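Local coordinates for excinuclease ABC, subunit A. (Deinococcus radiodurans, PDB 2VF7), which binds ATP, zinc and DNA as a UvrA-family ABC ATPase of the excinuclease system, probably helping to recognise damaged DNA for excision repair, at residues S117-M122 and A354-R359; L315-V320 and L371-S376; D361-L366 and Q386-A391; N511-L516 and K536-S541. The protein carries 1 engineered substitution. All coordinates share one frame; numbering follows the deposited sequence.

Interaction 1 (S117-M122 and A354-R359)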
# COMPACT_ATOMS: atom_id res chain seq x y z
N SER A 117 -1.89 19.30 15.75
CA SER A 117 -2.43 18.66 16.95
C SER A 117 -1.41 17.79 17.65
O SER A 117 -1.39 17.75 18.88
CB SER A 117 -3.68 17.83 16.62
OG SER A 117 -4.72 18.67 16.15
N ASN A 118 -0.57 17.10 16.88
CA ASN A 118 0.48 16.28 17.47
C ASN A 118 1.46 17.14 18.26
O ASN A 118 1.83 16.79 19.39
CB ASN A 118 1.24 15.47 16.42
CG ASN A 118 2.38 14.63 17.02
OD1 ASN A 118 2.30 14.16 18.16
ND2 ASN A 118 3.44 14.43 16.24
N LEU A 119 1.86 18.26 17.67
CA LEU A 119 2.90 19.10 18.26
C LEU A 119 2.45 19.71 19.58
O LEU A 119 3.27 19.91 20.49
CB LEU A 119 3.35 20.17 17.27
CG LEU A 119 3.85 19.76 15.87
CD1 LEU A 119 4.28 20.99 15.09
CD2 LEU A 119 4.99 18.72 15.91
N LEU A 120 1.15 19.97 19.70
CA LEU A 120 0.61 20.50 20.95
C LEU A 120 0.25 19.41 21.97
O LEU A 120 -0.10 19.72 23.10
CB LEU A 120 -0.53 21.51 20.71
CG LEU A 120 -1.96 21.17 20.28
CD1 LEU A 120 -2.83 20.70 21.44
CD2 LEU A 120 -2.60 22.40 19.63
N ARG A 121 0.35 18.14 21.58
CA ARG A 121 0.31 17.04 22.57
C ARG A 121 1.65 16.96 23.29
O ARG A 121 1.71 16.68 24.50
CB ARG A 121 -0.01 15.69 21.93
CG ARG A 121 -1.42 15.55 21.39
CD ARG A 121 -1.63 14.16 20.79
NE ARG A 121 -2.73 14.18 19.84
CZ ARG A 121 -2.64 13.79 18.57
NH1 ARG A 121 -1.50 13.30 18.09
NH2 ARG A 121 -3.71 13.86 17.79
N MET A 122 2.71 17.21 22.53
CA MET A 122 4.07 17.27 23.06
C MET A 122 4.30 18.55 23.86
O MET A 122 5.18 18.58 24.72
CB MET A 122 5.09 17.21 21.92
CG MET A 122 5.06 15.94 21.11
SD MET A 122 6.14 16.19 19.70
CE MET A 122 5.62 14.87 18.59
N ALA A 354 7.80 28.61 19.52
CA ALA A 354 8.31 29.27 18.32
C ALA A 354 8.14 28.39 17.08
O ALA A 354 7.83 28.88 16.00
CB ALA A 354 9.78 29.66 18.51
N ASP A 355 8.34 27.09 17.27
CA ASP A 355 8.18 26.09 16.22
C ASP A 355 6.72 25.95 15.77
O ASP A 355 6.44 25.76 14.58
CB ASP A 355 8.72 24.75 16.73
CG ASP A 355 8.36 23.58 15.84
OD1 ASP A 355 8.81 23.55 14.68
OD2 ASP A 355 7.63 22.69 16.33
N LEU A 356 5.80 26.04 16.72
CA LEU A 356 4.37 26.02 16.44
C LEU A 356 3.88 27.30 15.79
O LEU A 356 3.03 27.26 14.90
CB LEU A 356 3.58 25.75 17.72
CG LEU A 356 3.03 24.34 17.94
CD1 LEU A 356 2.62 24.15 19.39
CD2 LEU A 356 1.87 24.07 17.00
N VAL A 357 4.40 28.43 16.23
CA VAL A 357 3.94 29.72 15.73
C VAL A 357 4.53 30.04 14.34
O VAL A 357 3.96 30.84 13.59
CB VAL A 357 4.22 30.85 16.77
CG1 VAL A 357 5.61 31.39 16.62
CG2 VAL A 357 3.20 31.97 16.65
N LYS A 358 5.65 29.41 14.01
CA LYS A 358 6.26 29.55 12.69
C LYS A 358 5.38 28.85 11.66
O LYS A 358 5.06 29.41 10.61
CB LYS A 358 7.67 28.97 12.67
CG LYS A 358 8.44 29.14 11.35
CD LYS A 358 9.39 27.96 11.09
CE LYS A 358 8.61 26.66 10.81
NZ LYS A 358 9.49 25.44 10.79
N ARG A 359 4.99 27.61 11.98
CA ARG A 359 4.01 26.87 11.19
C ARG A 359 2.69 27.63 11.06
O ARG A 359 2.16 27.74 9.96
CB ARG A 359 3.75 25.49 11.81
CG ARG A 359 4.74 24.45 11.39
CD ARG A 359 4.92 23.39 12.44
NE ARG A 359 6.34 23.06 12.59
CZ ARG A 359 6.95 22.03 12.01
NH1 ARG A 359 6.27 21.17 11.25
NH2 ARG A 359 8.25 21.84 12.21
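L119 and L356, whose CA atoms lie 7.3 Å apart, mark the point where helices 116-127 and 345-365 pass almost antiparallel, the axes of the short segments 10.8 Å apart at 163°. That separation is wide for helix packing, and the area buried is correspondingly modest at 190 Å². L119 contributes the largest share, followed by L356. CB of L119 meets CD2 of L356 at 4.2 Å, while its CD1 reaches further and rests 3.6 Å from CD of R359, the L119 and R359 side chains crossing at about a right angle. The other delta carbon of L356, CD1, is 4.3 Å from CB of L120, which puts the L356 fork against two successive leucines.

R359 is held for this role by its own helix. Bent at chi3 (-137°), its chain turns back so that NE and NH2 both bond OD1 of D355 from slightly outside the guanidinium plane, NH2 at 3.1 Å in a salt bridge. CD1 of L119 lies over one face of that group. The result is an antiparallel helix pair, which with L324 of helix 317-328 against L356 is consistent with a small helical bundle, away from the nucleotide and zinc sites.

Interaction 2 (L315-V320 and L371-S376). With ADP (adenosine-5'-diphosphate), chain D.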
# COMPACT_ATOMS: atom_id res chain seq x y z
N LEU A 315 -10.70 26.85 19.49
CA LEU A 315 -10.36 28.21 19.08
C LEU A 315 -9.83 28.31 17.65
O LEU A 315 -9.25 27.35 17.14
CB LEU A 315 -9.32 28.79 20.05
CG LEU A 315 -9.62 28.80 21.55
CD1 LEU A 315 -8.54 29.60 22.26
CD2 LEU A 315 -11.00 29.37 21.83
N PRO A 316 -10.03 29.47 17.00
CA PRO A 316 -9.45 29.65 15.68
C PRO A 316 -7.93 29.63 15.71
O PRO A 316 -7.32 29.98 16.73
CB PRO A 316 -9.93 31.05 15.27
CG PRO A 316 -11.09 31.33 16.12
CD PRO A 316 -10.81 30.65 17.41
N LEU A 317 -7.32 29.23 14.60
CA LEU A 317 -5.86 29.20 14.45
C LEU A 317 -5.19 30.55 14.77
O LEU A 317 -4.06 30.58 15.27
CB LEU A 317 -5.49 28.72 13.04
CG LEU A 317 -6.13 27.41 12.57
CD1 LEU A 317 -5.99 27.26 11.08
CD2 LEU A 317 -5.55 26.19 13.30
N ALA A 318 -5.88 31.64 14.48
CA ALA A 318 -5.40 33.00 14.75
C ALA A 318 -5.31 33.29 16.25
O ALA A 318 -4.40 33.99 16.70
CB ALA A 318 -6.29 34.02 14.08
N ARG A 319 -6.27 32.76 17.01
CA ARG A 319 -6.32 32.93 18.45
C ARG A 319 -5.26 32.08 19.15
O ARG A 319 -4.64 32.54 20.11
CB ARG A 319 -7.72 32.61 19.01
CG ARG A 319 -8.82 33.59 18.58
CD ARG A 319 -8.63 34.97 19.20
NE ARG A 319 -9.14 35.04 20.56
CZ ARG A 319 -8.91 36.05 21.40
NH1 ARG A 319 -8.15 37.09 21.03
NH2 ARG A 319 -9.42 36.03 22.62
N VAL A 320 -5.07 30.86 18.67
CA VAL A 320 -4.02 29.97 19.18
C VAL A 320 -2.64 30.60 18.93
O VAL A 320 -1.76 30.54 19.79
CB VAL A 320 -4.09 28.56 18.54
CG1 VAL A 320 -2.92 27.70 18.99
CG2 VAL A 320 -5.39 27.86 18.90
N LEU A 371 -10.43 29.20 10.86
CA LEU A 371 -10.76 27.81 11.10
C LEU A 371 -10.30 27.35 12.48
O LEU A 371 -9.28 27.81 12.98
CB LEU A 371 -10.12 26.92 10.02
CG LEU A 371 -10.61 27.06 8.56
CD1 LEU A 371 -9.78 26.22 7.58
CD2 LEU A 371 -12.09 26.73 8.43
N GLY A 372 -11.04 26.44 13.08
CA GLY A 372 -10.67 25.84 14.37
C GLY A 372 -10.04 24.48 14.14
O GLY A 372 -10.42 23.77 13.21
N LEU A 373 -9.08 24.09 14.97
CA LEU A 373 -8.39 22.83 14.72
C LEU A 373 -9.19 21.54 15.00
O LEU A 373 -8.75 20.44 14.67
CB LEU A 373 -6.95 22.80 15.29
CG LEU A 373 -6.42 23.29 16.64
CD1 LEU A 373 -4.95 22.99 16.68
CD2 LEU A 373 -6.63 24.78 16.87
N ASP A 374 -10.40 21.69 15.56
CA ASP A 374 -11.33 20.56 15.72
C ASP A 374 -12.30 20.40 14.53
O ASP A 374 -13.07 19.44 14.46
CB ASP A 374 -12.09 20.64 17.06
CG ASP A 374 -12.95 21.91 17.19
OD1 ASP A 374 -12.93 22.78 16.30
OD2 ASP A 374 -13.67 22.02 18.22
N ARG A 375 -12.22 21.34 13.59
CA ARG A 375 -13.09 21.41 12.42
C ARG A 375 -12.87 20.23 11.48
O ARG A 375 -11.74 19.96 11.06
CB ARG A 375 -12.87 22.74 11.70
CG ARG A 375 -13.54 22.89 10.35
CD ARG A 375 -14.98 23.30 10.48
NE ARG A 375 -15.59 23.52 9.18
CZ ARG A 375 -15.71 24.71 8.60
NH1 ARG A 375 -15.25 25.80 9.19
NH2 ARG A 375 -16.28 24.80 7.41
N SER A 376 -13.97 19.55 11.17
CA SER A 376 -14.00 18.35 10.34
C SER A 376 -13.74 18.66 8.88
O SER A 376 -14.29 19.61 8.34
CB SER A 376 -15.36 17.66 10.46
OG SER A 376 -15.25 16.43 11.16
PB ADP D . -17.43 31.90 3.97
O1B ADP D . -16.08 31.35 3.58
O2B ADP D . -18.62 31.13 3.49
O3B ADP D . -17.50 33.38 3.70
PA ADP D . -18.38 30.66 6.41
O1A ADP D . -17.63 29.36 6.49
O2A ADP D . -19.80 30.70 5.95
O3A ADP D . -17.52 31.75 5.58
O5' ADP D . -18.39 31.20 7.94
C5' ADP D . -17.25 31.81 8.53
C4' ADP D . -17.07 31.44 9.99
O4' ADP D . -17.95 30.40 10.39
C3' ADP D . -15.66 30.90 10.17
O3' ADP D . -15.13 31.35 11.41
C2' ADP D . -15.84 29.39 10.18
O2' ADP D . -14.80 28.69 10.86
C1' ADP D . -17.21 29.24 10.81
N9 ADP D . -17.85 27.98 10.37
C8 ADP D . -18.48 27.78 9.18
N7 ADP D . -18.97 26.53 9.07
C5 ADP D . -18.64 25.89 10.22
C6 ADP D . -18.84 24.53 10.78
N6 ADP D . -19.51 23.59 10.06
N1 ADP D . -18.35 24.26 12.02
C2 ADP D . -17.68 25.19 12.74
N3 ADP D . -17.46 26.45 12.29
C4 ADP D . -17.91 26.85 11.07
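L371 opens the contact by accepting the amide of L317: L317 N to L371 O measures 2.9 Å, with an N-H...O angle of 153°, and the donor lies close to the line of the carbonyl. Because P316 is the N-cap residue, this amide belongs to the first turn of helix 317-328, where no helical carbonyl precedes it, and L371 O supplies the acceptor. CG of L317 crowds the same oxygen, and its CD1 lies 4.3 Å from CB of L371.

At G372 the backbones run close, the CA atoms of G372 and P316 being 4.2 Å apart. Here a CA-H...O contact joins G372 CA to L315 O at 3.5 Å. CB of L373 points neither toward nor away from 315-320, and a chi1 of 43° carries CD2 across to it. There CD2 of L373 lies among L315 O at 3.7 Å, CD2 of L317 at 4.0 Å and CG2 of V320 at 3.9 Å.

From G372 to R375 the chain makes a type I turn, passing through D374 and closed by R375 N to G372 O. R375 faces the nucleotide instead of helix 317-328: C5 of ADP sits 3.5 Å above the centre of its guanidinium plane, and a bond from NE to T379 OG1 helps fix that group's rotation.

Among its neighbours, the loop 371-376 lies against helices 317-328 and 382-393, L371 packing on L388 and R375 on E384 of the latter, with L120 of helix 116-127 on L373. L317 in turn packs on L360 and L364 of helix 345-365.

Interaction 3 (D361-L366 and Q386-A391)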
# COMPACT_ATOMS: atom_id res chain seq x y z
N ASP A 361 2.02 30.77 11.14
CA ASP A 361 2.12 31.97 10.29
C ASP A 361 1.84 31.68 8.82
O ASP A 361 1.22 32.48 8.13
CB ASP A 361 3.49 32.67 10.46
CG ASP A 361 3.45 33.84 11.47
OD1 ASP A 361 2.36 34.36 11.78
OD2 ASP A 361 4.53 34.25 11.94
N VAL A 362 2.31 30.52 8.36
CA VAL A 362 2.05 30.04 7.00
C VAL A 362 0.54 29.92 6.69
O VAL A 362 0.08 30.41 5.66
CB VAL A 362 2.77 28.67 6.75
CG1 VAL A 362 2.27 27.99 5.48
CG2 VAL A 362 4.28 28.87 6.69
N LEU A 363 -0.19 29.29 7.61
CA LEU A 363 -1.65 29.12 7.54
C LEU A 363 -2.38 30.46 7.61
O LEU A 363 -3.32 30.72 6.86
CB LEU A 363 -2.14 28.23 8.70
CG LEU A 363 -1.91 26.71 8.82
CD1 LEU A 363 -2.62 25.95 7.70
CD2 LEU A 363 -0.45 26.30 8.89
N LEU A 364 -1.93 31.30 8.54
CA LEU A 364 -2.53 32.60 8.81
C LEU A 364 -2.37 33.53 7.62
O LEU A 364 -3.29 34.29 7.27
CB LEU A 364 -1.88 33.21 10.05
CG LEU A 364 -2.39 32.85 11.46
CD1 LEU A 364 -3.09 34.04 12.11
CD2 LEU A 364 -3.27 31.60 11.49
N HIS A 365 -1.19 33.47 6.99
CA HIS A 365 -0.87 34.28 5.82
C HIS A 365 -1.67 33.84 4.59
O HIS A 365 -1.89 34.64 3.67
CB HIS A 365 0.64 34.26 5.56
CG HIS A 365 1.43 35.17 6.46
ND1 HIS A 365 0.90 35.75 7.59
CD2 HIS A 365 2.72 35.57 6.41
CE1 HIS A 365 1.81 36.49 8.19
NE2 HIS A 365 2.93 36.40 7.49
N LEU A 366 -2.13 32.59 4.59
CA LEU A 366 -3.03 32.07 3.55
C LEU A 366 -4.50 32.33 3.84
O LEU A 366 -5.37 31.77 3.18
CB LEU A 366 -2.81 30.56 3.29
CG LEU A 366 -1.98 30.25 2.05
CD1 LEU A 366 -1.37 28.86 2.13
CD2 LEU A 366 -2.81 30.39 0.80
N GLN A 386 -7.74 22.44 0.02
CA GLN A 386 -6.62 22.42 -0.91
C GLN A 386 -5.62 23.47 -0.50
O GLN A 386 -4.44 23.32 -0.78
CB GLN A 386 -7.07 22.63 -2.35
CG GLN A 386 -6.02 22.24 -3.39
CD GLN A 386 -6.47 22.40 -4.81
OE1 GLN A 386 -5.75 22.09 -5.73
NE2 GLN A 386 -7.70 22.89 -5.00
N ARG A 387 -6.10 24.51 0.19
CA ARG A 387 -5.29 25.60 0.72
C ARG A 387 -4.62 25.21 2.02
O ARG A 387 -3.49 25.63 2.29
CB ARG A 387 -6.14 26.87 0.91
CG ARG A 387 -5.94 27.95 -0.15
CD ARG A 387 -6.88 29.15 -0.01
NE ARG A 387 -8.10 28.98 -0.82
CZ ARG A 387 -9.35 29.18 -0.38
NH1 ARG A 387 -9.58 29.57 0.87
NH2 ARG A 387 -10.37 28.99 -1.20
N LEU A 388 -5.30 24.42 2.85
CA LEU A 388 -4.71 23.82 4.04
C LEU A 388 -3.69 22.74 3.71
O LEU A 388 -2.95 22.29 4.58
CB LEU A 388 -5.78 23.17 4.89
CG LEU A 388 -6.73 23.98 5.76
CD1 LEU A 388 -7.79 23.02 6.28
CD2 LEU A 388 -6.01 24.69 6.91
N ARG A 389 -3.71 22.25 2.47
CA ARG A 389 -2.79 21.20 2.06
C ARG A 389 -1.55 21.83 1.43
O ARG A 389 -0.44 21.32 1.57
CB ARG A 389 -3.48 20.24 1.12
CG ARG A 389 -2.94 18.85 1.28
CD ARG A 389 -4.04 17.82 1.51
NE ARG A 389 -4.28 16.96 0.35
CZ ARG A 389 -3.42 16.07 -0.16
NH1 ARG A 389 -2.20 15.90 0.36
NH2 ARG A 389 -3.78 15.35 -1.22
N LEU A 390 -1.78 22.96 0.77
CA LEU A 390 -0.75 23.83 0.27
C LEU A 390 0.14 24.34 1.43
O LEU A 390 1.37 24.25 1.37
CB LEU A 390 -1.41 25.00 -0.46
CG LEU A 390 -0.51 25.82 -1.38
CD1 LEU A 390 0.07 24.93 -2.44
CD2 LEU A 390 -1.24 27.00 -2.02
N ALA A 391 -0.50 24.84 2.48
CA ALA A 391 0.18 25.38 3.64
C ALA A 391 1.06 24.32 4.28
O ALA A 391 2.21 24.60 4.64
CB ALA A 391 -0.80 25.93 4.63
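A391 and L363 form the tight end of a helix pair that includes helix 382-393, which begins within an LSPGE sequence that probably corresponds to the ABC signature motif. The segment axes approach to 9.6 Å at 143°, and the CA atoms are 5.7 Å apart for L363 and A391 but 7.4 Å for L366 and R387, so the backbones separate toward the latter pair.

Alanine permits the close approach. Three apolar groups converge on its CB: CD1 of L363 at 3.6 Å, CG1 of V362 at 3.8 Å and CD1 of L366 at 3.9 Å. L366 is buried and gives up more surface here than any other residue of the contact. The same CD1 of L363 also reaches CD2 of L388 at 3.7 Å, with these two leucines at about a right angle. L388 has its CB directed away from the opposing helix, yet its CG, anti to the carbonyl carbon (chi1 -76°), brings CD2 back to the contact.

The looser side lies where the backbones have spread. There CD2 of L366 rests against CG of R387, the two side chains aslant, while CD1 stays on A391. The rest of R387 leads off to weak bonds with the carbonyls of P408 and A410. D361 and H365 do not touch 386-391, and H365 is exposed to solvent. R389, its CB directed away from 361-366, instead bonds through NH1 to S68 O of the second subunit. At the tight end the last contact is polar-apolar: CG1 of V362 stands 3.5 Å from the carbonyl O of A391.

Interaction 4 (N511-L516 and K536-S541). With ADP (adenosine-5'-diphosphate), chain D.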
# COMPACT_ATOMS: atom_id res chain seq x y z
N ASN A 511 -22.47 30.41 14.16
CA ASN A 511 -21.02 30.56 14.02
C ASN A 511 -20.56 31.97 14.37
O ASN A 511 -20.62 32.35 15.55
CB ASN A 511 -20.56 30.17 12.61
CG ASN A 511 -20.91 28.74 12.26
OD1 ASN A 511 -21.23 27.94 13.14
ND2 ASN A 511 -20.86 28.41 10.98
N ASN A 512 -20.14 32.75 13.37
CA ASN A 512 -19.66 34.14 13.60
C ASN A 512 -20.69 35.28 13.43
O ASN A 512 -20.34 36.46 13.54
CB ASN A 512 -18.37 34.42 12.82
CG ASN A 512 -18.61 34.65 11.34
OD1 ASN A 512 -19.50 34.06 10.73
ND2 ASN A 512 -17.78 35.50 10.74
N LEU A 513 -21.95 34.92 13.19
CA LEU A 513 -23.04 35.89 13.11
C LEU A 513 -23.78 35.91 14.44
O LEU A 513 -24.30 34.88 14.87
CB LEU A 513 -24.02 35.51 11.98
CG LEU A 513 -23.53 34.89 10.66
CD1 LEU A 513 -24.71 34.52 9.81
CD2 LEU A 513 -22.60 35.81 9.89
N ASP A 514 -23.81 37.07 15.10
CA ASP A 514 -24.64 37.30 16.27
C ASP A 514 -26.04 37.59 15.72
O ASP A 514 -26.37 37.10 14.64
CB ASP A 514 -24.11 38.47 17.11
CG ASP A 514 -24.30 38.26 18.63
OD1 ASP A 514 -24.49 39.26 19.37
OD2 ASP A 514 -24.26 37.09 19.08
N ASN A 515 -26.86 38.37 16.42
CA ASN A 515 -28.20 38.67 15.91
C ASN A 515 -28.20 39.69 14.75
O ASN A 515 -28.47 40.89 14.94
CB ASN A 515 -29.21 39.02 17.03
CG ASN A 515 -28.62 39.89 18.15
OD1 ASN A 515 -27.41 39.88 18.41
ND2 ASN A 515 -29.49 40.63 18.84
N LEU A 516 -27.90 39.17 13.57
CA LEU A 516 -27.79 39.92 12.32
C LEU A 516 -29.11 39.91 11.55
O LEU A 516 -29.70 38.86 11.34
CB LEU A 516 -26.69 39.31 11.44
CG LEU A 516 -26.61 39.71 9.96
CD1 LEU A 516 -25.97 41.08 9.80
CD2 LEU A 516 -25.85 38.67 9.15
N LYS A 536 -20.87 34.33 4.41
CA LYS A 536 -21.78 34.20 3.25
C LYS A 536 -22.46 32.83 3.21
O LYS A 536 -23.69 32.71 3.17
CB LYS A 536 -20.98 34.38 1.95
CG LYS A 536 -19.83 35.35 2.04
CD LYS A 536 -19.18 35.49 0.70
CE LYS A 536 -18.30 34.30 0.34
NZ LYS A 536 -17.05 34.34 1.13
N SER A 537 -21.62 31.80 3.20
CA SER A 537 -22.07 30.43 3.29
C SER A 537 -22.90 30.16 4.56
O SER A 537 -23.90 29.44 4.51
CB SER A 537 -20.85 29.50 3.14
OG SER A 537 -20.99 28.30 3.88
N THR A 538 -22.50 30.77 5.68
CA THR A 538 -23.23 30.66 6.95
C THR A 538 -24.58 31.37 6.90
O THR A 538 -25.56 30.89 7.48
CB THR A 538 -22.41 31.20 8.16
OG1 THR A 538 -21.05 30.75 8.06
CG2 THR A 538 -22.97 30.72 9.46
N LEU A 539 -24.64 32.51 6.21
CA LEU A 539 -25.89 33.25 6.01
C LEU A 539 -26.82 32.59 4.98
O LEU A 539 -27.99 32.38 5.25
CB LEU A 539 -25.61 34.69 5.59
CG LEU A 539 -26.79 35.64 5.35
CD1 LEU A 539 -27.54 35.98 6.62
CD2 LEU A 539 -26.31 36.90 4.67
N VAL A 540 -26.27 32.27 3.80
CA VAL A 540 -27.08 31.90 2.64
C VAL A 540 -27.38 30.41 2.58
O VAL A 540 -28.53 30.02 2.55
CB VAL A 540 -26.41 32.35 1.31
CG1 VAL A 540 -27.24 31.94 0.11
CG2 VAL A 540 -26.17 33.86 1.31
N SER A 541 -26.33 29.59 2.54
CA SER A 541 -26.48 28.14 2.44
C SER A 541 -27.02 27.52 3.73
O SER A 541 -27.94 26.70 3.69
CB SER A 541 -25.17 27.48 2.02
OG SER A 541 -24.82 27.90 0.71
PB ADP D . -17.43 31.90 3.97
O1B ADP D . -16.08 31.35 3.58
O2B ADP D . -18.62 31.13 3.49
O3B ADP D . -17.50 33.38 3.70
PA ADP D . -18.38 30.66 6.41
O1A ADP D . -17.63 29.36 6.49
O2A ADP D . -19.80 30.70 5.95
O3A ADP D . -17.52 31.75 5.58
O5' ADP D . -18.39 31.20 7.94
C5' ADP D . -17.25 31.81 8.53
C4' ADP D . -17.07 31.44 9.99
O4' ADP D . -17.95 30.40 10.39
C3' ADP D . -15.66 30.90 10.17
O3' ADP D . -15.13 31.35 11.41
C2' ADP D . -15.84 29.39 10.18
O2' ADP D . -14.80 28.69 10.86
C1' ADP D . -17.21 29.24 10.81
N9 ADP D . -17.85 27.98 10.37
C8 ADP D . -18.48 27.78 9.18
N7 ADP D . -18.97 26.53 9.07
C5 ADP D . -18.64 25.89 10.22
C6 ADP D . -18.84 24.53 10.78
N6 ADP D . -19.51 23.59 10.06
N1 ADP D . -18.35 24.26 12.02
C2 ADP D . -17.68 25.19 12.74
N3 ADP D . -17.46 26.45 12.29
C4 ADP D . -17.91 26.85 11.07
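N511 and T538 meet at the Walker A nucleotide site, where the P-loop runs into helix 536-551 of the second ABC ATPase core and the chain just after strand 502-510 crosses over that helix start. ND2 of N511 lies 3.5 Å from CG2 of T538, and the N511 side chain also borders ADP, its CG 3.7 Å from N9 of the adenine.

T538 divides its two branches between protein and ligand. OG1 stands beside the backbone N (chi1 -44°) and points to the alpha phosphate, whereas CG2, anti to that N, faces the 511-516 segment. OG1 donates to O2A of ADP; the modelled length of this bond is unusually short and therefore doubtful, and the backbone N of T538 adds a weak bond to the same oxygen.

Behind this polar front the contact is apolar. L513 places CD1 4.2 Å from CG2 of T538 and 4.1 Å from the backbone N of L539, lying against the first turn of the helix. One step further from the nucleotide, CD2 of L516 meets CD1 of L539 at 4.1 Å, the side chains crossing at about a right angle. N512 ties its neighbourhood together differently, ND2 bonding to the carbonyls of S534 in the P-loop and of G810.

K536, the Walker A lysine, turns from the 511-516 segment. Bent at chi3 and chi4, its chain curls round so that NZ bonds O3B of the beta phosphate at 2.8 Å and the carbonyl O of G530.

How the interactions relate
Interactions 1, 2 and 3 form one cluster, with centres 13 to 15 Å apart. Interactions 1 and 3 use successive parts of helix 345-365. Interaction 2 alternates with both along the chain, and touches interaction 1 through L120 and L373 and interaction 3 through A318 and L364. Interaction 4 comes later in sequence, in the second ATPase core; its centre is 18 Å from that of interaction 2 and 31 Å from that of interaction 1. Interactions 2 and 4 do not touch, yet both contact the same ADP, whose adenine lies between R375 and N511. The helical cluster thus delivers residues from the first half of the chain to a nucleotide whose phosphates are held in the second half.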